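Local coordinates for protein citrate lyase, subunit 1 (Methanosaeta concilii, PDB 6HXI) that probably catalyses the ATP-dependent conversion of citrate and coenzyme A to acetyl-CoA and oxaloacetate, working together with a second type of subunit, at residues A2-I6 with A217-D221; R242-E248 with K263-L267; L267-V273 with D297-N301; V273-V277 with I321-M325. All coordinates share one frame; numbering follows the deposited sequence.

Interaction 1. Residues A2-I6 with A217-D221; sequences AQRGI and AKLDD
Arg4 and Leu219 exchange both of their backbone hydrogen bonds, and this hydrogen-bonded pair marks the middle of an antiparallel join between strand 3-6, outermost within this chain in its sheet, and strand 209-220 of the ATP-grasp region. Arg4 N reaches Leu219 O at 2.9 Å, almost straight at 178°, and Leu219 N returns to Arg4 O at 2.8 Å. The tight part lies on the face carrying Ile6, Ala217 and Leu219. There Ile6 CG2 meets Leu219 CD1 at 3.7 Å, the two side chains set crosswise, while Ile6 CG1 touches Ala217 CB at 3.8 Å; chi1 of 57° sets this branch between the backbone N and the carbonyl carbon. Phe236 packs on Ile6 and Leu219, and helix 8-18 on Ile6 and Ala217. The other face is looser: Lys218 CG passes Gly5 CA at 4.0 Å, and Gln3 is hydrogen-bonded to Glu118 of the neighbouring alpha-type subunit. At the chain's start, Ala2 N meets Asp221 OD1 at 2.9 Å from above the carboxylate plane, while Asp221 N binds Ala2 O. Apolar contact thus secures one end of the pairing, and a carboxylate, its charge probably felt by nearby Arg4, secures the other.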
# COMPACT_ATOMS: atom_id res chain seq x y z
N ALA C 2 54.73 11.50 -17.16
CA ALA C 2 56.13 11.26 -17.56
C ALA C 2 56.35 11.46 -19.05
O ALA C 2 55.47 11.17 -19.86
CB ALA C 2 56.56 9.84 -17.19
N GLN C 3 57.53 11.95 -19.40
CA GLN C 3 57.90 12.17 -20.79
C GLN C 3 58.39 10.84 -21.37
O GLN C 3 59.30 10.24 -20.80
CB GLN C 3 58.92 13.30 -20.91
CG GLN C 3 58.42 14.59 -20.25
CD GLN C 3 59.28 15.79 -20.52
OE1 GLN C 3 60.51 15.70 -20.70
NE2 GLN C 3 58.66 16.97 -20.52
N ARG C 4 57.71 10.33 -22.40
CA ARG C 4 58.05 9.03 -22.99
C ARG C 4 58.45 9.17 -24.45
O ARG C 4 57.71 9.75 -25.24
CB ARG C 4 56.90 8.01 -22.84
CG ARG C 4 56.47 7.73 -21.38
CD ARG C 4 56.99 6.41 -20.92
NE ARG C 4 55.96 5.37 -20.95
CZ ARG C 4 56.16 4.13 -21.38
NH1 ARG C 4 57.36 3.76 -21.85
NH2 ARG C 4 55.18 3.23 -21.34
N GLY C 5 59.62 8.64 -24.78
CA GLY C 5 60.19 8.67 -26.12
C GLY C 5 59.43 7.78 -27.09
O GLY C 5 58.87 6.77 -26.69
N ILE C 6 59.35 8.20 -28.36
CA ILE C 6 58.63 7.42 -29.38
C ILE C 6 59.53 7.14 -30.57
O ILE C 6 60.46 7.90 -30.83
CB ILE C 6 57.24 8.04 -29.79
CG1 ILE C 6 57.37 9.50 -30.30
CG2 ILE C 6 56.25 7.95 -28.63
CD1 ILE C 6 56.18 9.96 -31.12
N ALA C 217 61.41 12.32 -30.78
CA ALA C 217 60.23 12.88 -30.13
C ALA C 217 59.91 12.22 -28.84
O ALA C 217 60.19 11.03 -28.65
CB ALA C 217 59.02 12.82 -31.07
N LYS C 218 59.31 13.01 -27.92
CA LYS C 218 58.83 12.58 -26.61
C LYS C 218 57.40 13.06 -26.45
O LYS C 218 57.10 14.22 -26.77
CB LYS C 218 59.69 13.16 -25.48
CG LYS C 218 61.00 12.43 -25.22
CD LYS C 218 61.77 13.14 -24.12
CE LYS C 218 62.93 12.33 -23.61
NZ LYS C 218 63.48 12.96 -22.38
N LEU C 219 56.52 12.19 -25.96
CA LEU C 219 55.12 12.56 -25.70
C LEU C 219 54.93 12.63 -24.20
O LEU C 219 55.54 11.85 -23.47
CB LEU C 219 54.15 11.54 -26.30
CG LEU C 219 54.13 11.38 -27.81
CD1 LEU C 219 53.31 10.16 -28.21
CD2 LEU C 219 53.56 12.62 -28.50
N ASP C 220 54.12 13.61 -23.72
CA ASP C 220 53.78 13.69 -22.31
C ASP C 220 52.69 12.61 -22.15
O ASP C 220 51.58 12.80 -22.67
CB ASP C 220 53.22 15.07 -21.97
CG ASP C 220 52.55 15.16 -20.60
OD1 ASP C 220 52.88 14.34 -19.71
OD2 ASP C 220 51.71 16.06 -20.41
N ASP C 221 53.03 11.47 -21.49
CA ASP C 221 52.12 10.32 -21.38
C ASP C 221 50.77 10.65 -20.68
O ASP C 221 49.77 9.97 -20.93
CB ASP C 221 52.83 9.08 -20.77
CG ASP C 221 52.97 8.97 -19.26
OD1 ASP C 221 52.76 9.98 -18.56
OD2 ASP C 221 53.28 7.85 -18.77

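Interaction 2. Residues R242-E248 with K263-L267; sequences RTPSKEE and KLTIL
Glu248 OE2 is gripped by two donors, Ile266 N at 2.8 Å and Arg242 NH2, also at 2.8 Å, where the start of helix 246-256 meets strand 261-266 in the citrate-binding region. Ser245 is the N-cap of that helix, its OG accepting a weak capping bond from Glu248 N. The two donors use the carboxylate oxygen differently. Arg242 approaches on the syn lone pair, with the oxygen in the guanidinium plane, and forms a salt bridge; Ile266 N comes from above the carboxylate plane, 56° out of it, along a nearly straight bond of 168°. The same NH2 also binds Ile266 O at 3.0 Å, on a lone pair in the carbonyl plane, so a single strand residue is held through both its amide and its carbonyl. Arg242 NH1 also makes a salt bridge to Glu238. Glu248 gets there by an extended chain beyond CG (chi2 -172°), which carries its carboxylate from the helix to the strand, and CG itself passes Leu264 O at 3.4 Å. With an alanine at Glu248, the amide of Ile266 would probably lose its acceptor and Arg242 this carboxylate mate. Beside the polar cluster, Ile266 CG1 lies 3.5 Å from Glu248 OE2, and beyond it the CD1 methyl of Ile266 rests 3.3 Å from Ser245 OG.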
# COMPACT_ATOMS: atom_id res chain seq x y z
N ARG C 242 66.78 -3.06 -22.74
CA ARG C 242 65.77 -3.80 -21.99
C ARG C 242 64.60 -4.25 -22.87
O ARG C 242 64.24 -3.60 -23.87
CB ARG C 242 65.31 -3.07 -20.71
CG ARG C 242 64.24 -2.01 -20.86
CD ARG C 242 64.19 -1.07 -19.67
NE ARG C 242 63.88 -1.73 -18.39
CZ ARG C 242 62.66 -2.05 -17.98
NH1 ARG C 242 61.60 -1.81 -18.75
NH2 ARG C 242 62.48 -2.62 -16.80
N THR C 243 64.06 -5.42 -22.52
CA THR C 243 62.98 -6.14 -23.17
C THR C 243 61.65 -5.87 -22.43
O THR C 243 61.68 -5.73 -21.20
CB THR C 243 63.33 -7.66 -23.23
OG1 THR C 243 62.20 -8.42 -23.65
CG2 THR C 243 63.86 -8.22 -21.89
N PRO C 244 60.48 -5.83 -23.12
CA PRO C 244 59.20 -5.62 -22.41
C PRO C 244 58.92 -6.68 -21.33
O PRO C 244 59.28 -7.86 -21.49
CB PRO C 244 58.15 -5.66 -23.52
CG PRO C 244 58.90 -5.32 -24.77
CD PRO C 244 60.24 -5.97 -24.58
N SER C 245 58.31 -6.24 -20.21
CA SER C 245 57.96 -7.07 -19.06
C SER C 245 56.44 -7.18 -18.90
O SER C 245 55.77 -6.16 -18.72
CB SER C 245 58.61 -6.52 -17.79
OG SER C 245 58.22 -7.26 -16.65
N LYS C 246 55.93 -8.42 -18.94
CA LYS C 246 54.52 -8.82 -18.79
C LYS C 246 53.96 -8.33 -17.45
O LYS C 246 52.80 -7.90 -17.38
CB LYS C 246 54.42 -10.37 -18.96
CG LYS C 246 53.62 -11.18 -17.94
CD LYS C 246 53.71 -12.68 -18.23
CE LYS C 246 53.27 -13.49 -17.03
NZ LYS C 246 52.95 -14.89 -17.40
N GLU C 247 54.80 -8.37 -16.40
CA GLU C 247 54.50 -7.95 -15.03
C GLU C 247 54.39 -6.43 -14.95
O GLU C 247 53.44 -5.91 -14.36
CB GLU C 247 55.57 -8.46 -14.05
CG GLU C 247 55.65 -9.98 -13.95
CD GLU C 247 56.41 -10.69 -15.06
OE1 GLU C 247 57.49 -10.19 -15.48
OE2 GLU C 247 55.93 -11.75 -15.51
N GLU C 248 55.35 -5.71 -15.58
CA GLU C 248 55.38 -4.25 -15.61
C GLU C 248 54.17 -3.68 -16.36
O GLU C 248 53.60 -2.68 -15.92
CB GLU C 248 56.66 -3.74 -16.27
CG GLU C 248 57.87 -3.81 -15.37
CD GLU C 248 59.10 -3.14 -15.93
OE1 GLU C 248 58.97 -2.13 -16.64
OE2 GLU C 248 60.21 -3.61 -15.60
N LYS C 263 53.22 1.87 -9.69
CA LYS C 263 54.33 1.90 -10.63
C LYS C 263 55.34 0.83 -10.28
O LYS C 263 55.67 0.65 -9.12
CB LYS C 263 54.99 3.30 -10.66
CG LYS C 263 54.04 4.46 -11.05
CD LYS C 263 54.72 5.83 -11.19
CE LYS C 263 55.18 6.13 -12.61
NZ LYS C 263 56.12 7.29 -12.69
N LEU C 264 55.82 0.08 -11.28
CA LEU C 264 56.83 -0.96 -11.10
C LEU C 264 57.82 -0.98 -12.27
O LEU C 264 57.41 -1.02 -13.43
CB LEU C 264 56.20 -2.36 -10.89
CG LEU C 264 57.14 -3.58 -10.91
CD1 LEU C 264 58.11 -3.58 -9.71
CD2 LEU C 264 56.37 -4.87 -10.97
N THR C 265 59.11 -0.94 -11.94
CA THR C 265 60.23 -1.00 -12.89
C THR C 265 61.20 -2.06 -12.36
O THR C 265 61.78 -1.88 -11.28
CB THR C 265 60.92 0.39 -13.04
OG1 THR C 265 59.96 1.39 -13.38
CG2 THR C 265 62.07 0.38 -14.05
N ILE C 266 61.39 -3.14 -13.11
CA ILE C 266 62.35 -4.18 -12.72
C ILE C 266 63.73 -3.71 -13.16
O ILE C 266 63.93 -3.34 -14.32
CB ILE C 266 62.00 -5.60 -13.26
CG1 ILE C 266 60.53 -5.95 -12.97
CG2 ILE C 266 62.96 -6.66 -12.67
CD1 ILE C 266 59.95 -7.03 -13.88
N LEU C 267 64.67 -3.67 -12.20
CA LEU C 267 66.05 -3.24 -12.44
C LEU C 267 66.95 -4.47 -12.62
O LEU C 267 67.83 -4.46 -13.48
CB LEU C 267 66.58 -2.40 -11.26
CG LEU C 267 65.76 -1.19 -10.79
CD1 LEU C 267 66.29 -0.63 -9.48
CD2 LEU C 267 65.75 -0.08 -11.83

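Interaction 3. Residues L267-V273 with D297-N301; sequences LNPEGRV and DEMAN
A type I beta turn, Asn268 to Gly271, lies in the loop joining strand 261-266 to strand 273-275, and the loop lies against segment 297-301, which leads into strand 301-306. Ala300 O collects two backbone donors, Leu267 N and Asn268 N, each at 3.1 Å and both from the same face of its carbonyl plane. At the far end Val273 forms a single bridge with Met299: Val273 N binds Glu298 O, and Ala300 N binds Val273 O, each at 2.9 Å. Side chains fasten the flanks. Asn268 ND2 reaches Asp297 O at 2.9 Å, nearly along the C=O axis, with CG placed opposite the backbone N (chi1 -178°). Glu298, its chain bent at chi2, brings OE1 back to Arg272 N at 3.0 Å, meeting it on the anti side. Its carboxylate also lies against Arg272 CG, whereas the guanidinium turns elsewhere, to Asn332 and Gly333. Gly271 runs so close to Ala300 and Glu298 that a side chain there would clash. Apolar contact is modest: Leu267 CD1 packs on the backbone of Asn301, and Val273 CG2 on Glu298 CB. The loop is therefore probably held mainly by backbone polar groups, while one side-chain amide and one carboxylate add bonds to Asp297 O and Arg272 N.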
# COMPACT_ATOMS: atom_id res chain seq x y z
N LEU C 267 64.67 -3.67 -12.20
CA LEU C 267 66.05 -3.24 -12.44
C LEU C 267 66.95 -4.47 -12.62
O LEU C 267 67.83 -4.46 -13.48
CB LEU C 267 66.58 -2.40 -11.26
CG LEU C 267 65.76 -1.19 -10.79
CD1 LEU C 267 66.29 -0.63 -9.48
CD2 LEU C 267 65.75 -0.08 -11.83
N ASN C 268 66.73 -5.51 -11.80
CA ASN C 268 67.51 -6.74 -11.81
C ASN C 268 66.63 -7.91 -11.31
O ASN C 268 66.41 -8.00 -10.10
CB ASN C 268 68.74 -6.55 -10.91
CG ASN C 268 69.72 -7.71 -10.82
OD1 ASN C 268 69.45 -8.85 -11.23
ND2 ASN C 268 70.87 -7.45 -10.22
N PRO C 269 66.15 -8.83 -12.20
CA PRO C 269 65.33 -9.96 -11.71
C PRO C 269 66.02 -10.86 -10.67
O PRO C 269 65.35 -11.37 -9.77
CB PRO C 269 65.01 -10.76 -12.99
CG PRO C 269 65.31 -9.85 -14.12
CD PRO C 269 66.35 -8.88 -13.66
N GLU C 270 67.36 -11.02 -10.78
CA GLU C 270 68.17 -11.83 -9.86
C GLU C 270 68.64 -11.08 -8.59
O GLU C 270 69.47 -11.61 -7.84
CB GLU C 270 69.37 -12.48 -10.60
CG GLU C 270 69.01 -13.27 -11.85
CD GLU C 270 67.86 -14.24 -11.72
OE1 GLU C 270 67.92 -15.14 -10.85
OE2 GLU C 270 66.88 -14.10 -12.50
N GLY C 271 68.09 -9.90 -8.34
CA GLY C 271 68.41 -9.10 -7.16
C GLY C 271 67.75 -9.63 -5.90
O GLY C 271 66.61 -10.10 -5.96
N ARG C 272 68.45 -9.56 -4.76
CA ARG C 272 67.92 -10.05 -3.48
C ARG C 272 67.20 -8.95 -2.66
O ARG C 272 66.56 -9.28 -1.65
CB ARG C 272 68.98 -10.81 -2.65
CG ARG C 272 70.20 -10.00 -2.19
CD ARG C 272 71.17 -10.82 -1.33
NE ARG C 272 70.53 -11.36 -0.13
CZ ARG C 272 70.43 -10.72 1.03
NH1 ARG C 272 70.96 -9.51 1.17
NH2 ARG C 272 69.80 -11.28 2.05
N VAL C 273 67.25 -7.66 -3.09
CA VAL C 273 66.54 -6.58 -2.37
C VAL C 273 65.28 -6.12 -3.14
O VAL C 273 65.38 -5.51 -4.21
CB VAL C 273 67.41 -5.37 -1.93
CG1 VAL C 273 66.61 -4.44 -1.00
CG2 VAL C 273 68.70 -5.82 -1.28
N ASP C 297 73.48 -2.95 -6.83
CA ASP C 297 73.51 -4.18 -7.59
C ASP C 297 72.40 -5.13 -7.13
O ASP C 297 71.75 -5.76 -7.97
CB ASP C 297 74.89 -4.85 -7.45
CG ASP C 297 76.10 -3.94 -7.69
OD1 ASP C 297 75.93 -2.87 -8.33
OD2 ASP C 297 77.21 -4.31 -7.25
N GLU C 298 72.15 -5.21 -5.81
CA GLU C 298 71.10 -6.07 -5.27
C GLU C 298 69.69 -5.45 -5.35
O GLU C 298 68.70 -6.14 -5.04
CB GLU C 298 71.42 -6.55 -3.85
CG GLU C 298 72.54 -7.59 -3.80
CD GLU C 298 72.50 -8.78 -4.76
OE1 GLU C 298 71.41 -9.15 -5.24
OE2 GLU C 298 73.59 -9.36 -4.99
N MET C 299 69.58 -4.19 -5.79
CA MET C 299 68.28 -3.54 -5.93
C MET C 299 67.54 -4.13 -7.12
O MET C 299 67.81 -3.78 -8.27
CB MET C 299 68.41 -2.04 -6.02
CG MET C 299 67.63 -1.35 -4.96
SD MET C 299 67.39 0.38 -5.36
CE MET C 299 68.87 0.98 -4.92
N ALA C 300 66.65 -5.08 -6.83
CA ALA C 300 65.88 -5.82 -7.81
C ALA C 300 64.83 -5.02 -8.57
O ALA C 300 64.44 -5.41 -9.68
CB ALA C 300 65.24 -7.01 -7.14
N ASN C 301 64.34 -3.91 -7.97
CA ASN C 301 63.30 -3.09 -8.60
C ASN C 301 63.18 -1.70 -7.98
O ASN C 301 63.68 -1.45 -6.88
CB ASN C 301 61.93 -3.79 -8.46
CG ASN C 301 61.36 -3.70 -7.06
OD1 ASN C 301 61.92 -4.21 -6.09
ND2 ASN C 301 60.25 -3.02 -6.92

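Interaction 4. Residues V273-V277 with I321-M325; sequences VWTMV and ILDLM
Trp274 meets helix 311-325 along most of its side chain, from CB to CH2 at the far end of the six-membered ring. CB lies 3.8 Å from both Met325 SD and Met325 CE, so the contact begins at the root of the side chain. Further out, CD1 comes within 3.5 Å of Met325 CG. That methylene sits over one face of the five-membered ring, 3.7 Å from its centroid and 17° off the normal, a CH-pi contact. The sulfur follows at 4.2 Å from the same centroid, obliquely placed, which adds a Met-aromatic contact. Extended beyond CG (chi2 172°, chi3 179°), Met325 runs alongside the indole, the two chains pointing opposite ways. On the six-membered ring, CE3 meets Ile321 CG2 at 4.1 Å, and CH2 touches Leu324 CB at 3.5 Å, the two side chains roughly perpendicular. NE1 has a weak hydrogen bond to Gly271 O. Without the indole, as with an alanine here, a gap would probably open beside Met325 and Leu324, and the methionine chain would be freer to turn. Ile321 turns its other branch, CD1, to Thr275 O and Met276 CB. Through Trp274 and Met276 the helix thus packs on one face of the parallel sheet of this alpha/beta region. Strand 273-275, at the sheet's edge within this chain, runs nearly antiparallel to the helix segment, their axes 10.0 Å apart at closest approach. Strand 334-338 pairs beside Trp274, while helix 280-292 packs against Thr275, whose side chain points away from helix 311-325, and against Val277.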
# COMPACT_ATOMS: atom_id res chain seq x y z
N VAL C 273 67.25 -7.66 -3.09
CA VAL C 273 66.54 -6.58 -2.37
C VAL C 273 65.28 -6.12 -3.14
O VAL C 273 65.38 -5.51 -4.21
CB VAL C 273 67.41 -5.37 -1.93
CG1 VAL C 273 66.61 -4.44 -1.00
CG2 VAL C 273 68.70 -5.82 -1.28
N TRP C 274 64.12 -6.42 -2.58
CA TRP C 274 62.88 -5.99 -3.22
C TRP C 274 62.21 -4.94 -2.35
O TRP C 274 62.36 -4.91 -1.12
CB TRP C 274 61.95 -7.16 -3.53
CG TRP C 274 62.48 -8.07 -4.61
CD1 TRP C 274 63.46 -9.01 -4.48
CD2 TRP C 274 62.04 -8.12 -5.97
NE1 TRP C 274 63.66 -9.65 -5.69
CE2 TRP C 274 62.79 -9.13 -6.61
CE3 TRP C 274 61.10 -7.40 -6.72
CZ2 TRP C 274 62.63 -9.42 -7.97
CZ3 TRP C 274 60.92 -7.72 -8.05
CH2 TRP C 274 61.68 -8.71 -8.66
N THR C 275 61.51 -4.02 -3.01
CA THR C 275 60.86 -2.94 -2.30
C THR C 275 59.40 -2.75 -2.70
O THR C 275 59.03 -2.87 -3.88
CB THR C 275 61.64 -1.62 -2.49
OG1 THR C 275 61.75 -1.31 -3.89
CG2 THR C 275 63.00 -1.63 -1.80
N MET C 276 58.58 -2.41 -1.71
CA MET C 276 57.19 -2.05 -1.91
C MET C 276 56.95 -0.84 -1.03
O MET C 276 56.43 -0.94 0.08
CB MET C 276 56.24 -3.21 -1.64
CG MET C 276 54.82 -2.87 -2.02
SD MET C 276 53.74 -4.29 -2.17
CE MET C 276 54.09 -5.15 -0.61
N VAL C 277 57.41 0.30 -1.53
CA VAL C 277 57.37 1.58 -0.83
C VAL C 277 56.20 2.44 -1.30
O VAL C 277 55.93 2.54 -2.50
CB VAL C 277 58.74 2.33 -0.90
CG1 VAL C 277 58.69 3.63 -0.11
CG2 VAL C 277 59.87 1.44 -0.39
N ILE C 321 54.91 -8.52 -7.31
CA ILE C 321 56.23 -8.43 -6.66
C ILE C 321 56.63 -9.79 -6.11
O ILE C 321 57.74 -10.25 -6.39
CB ILE C 321 56.30 -7.29 -5.60
CG1 ILE C 321 56.29 -5.90 -6.29
CG2 ILE C 321 57.53 -7.45 -4.65
CD1 ILE C 321 56.20 -4.72 -5.38
N LEU C 322 55.70 -10.47 -5.38
CA LEU C 322 55.94 -11.79 -4.81
C LEU C 322 56.25 -12.81 -5.87
O LEU C 322 57.21 -13.56 -5.71
CB LEU C 322 54.78 -12.27 -3.92
CG LEU C 322 54.59 -11.51 -2.62
CD1 LEU C 322 53.27 -11.79 -2.04
CD2 LEU C 322 55.69 -11.82 -1.63
N ASP C 323 55.50 -12.81 -6.99
CA ASP C 323 55.71 -13.72 -8.12
C ASP C 323 57.15 -13.65 -8.60
O ASP C 323 57.83 -14.68 -8.59
CB ASP C 323 54.74 -13.41 -9.28
CG ASP C 323 54.91 -14.32 -10.49
OD1 ASP C 323 55.29 -15.50 -10.31
OD2 ASP C 323 54.64 -13.86 -11.62
N LEU C 324 57.61 -12.45 -8.98
CA LEU C 324 58.95 -12.16 -9.51
C LEU C 324 60.09 -12.51 -8.54
O LEU C 324 61.18 -12.88 -8.98
CB LEU C 324 59.04 -10.69 -9.91
CG LEU C 324 58.24 -10.25 -11.13
CD1 LEU C 324 57.92 -8.76 -11.05
CD2 LEU C 324 58.99 -10.58 -12.42
N MET C 325 59.83 -12.37 -7.23
CA MET C 325 60.73 -12.63 -6.11
C MET C 325 60.89 -14.14 -5.78
O MET C 325 61.85 -14.52 -5.11
CB MET C 325 60.15 -11.91 -4.89
CG MET C 325 61.14 -11.57 -3.84
SD MET C 325 60.40 -10.52 -2.57
CE MET C 325 61.81 -10.35 -1.49

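Overall arrangement
From the N terminus, interaction 1 closes the longest loop, returning residues 217-221 to strand 3-6 across the ATP-grasp region. The chain then enters the citrate-binding region, where interaction 2 opens and closes in series, joining a helix start to strand 261-266; its centre lies about 17 Å from that of interaction 1, without touching it. Leu267 passes directly into interaction 3, and Val273 passes from there into interaction 4. These last two cross: segment 273-277 begins before 297-301 closes interaction 3, and helix 311-325 completes interaction 4 later. Leu324 packs against Ile266, and Asn301 reaches Thr275, knitting together the two-stranded sheet, the parallel sheet and helix 311-325.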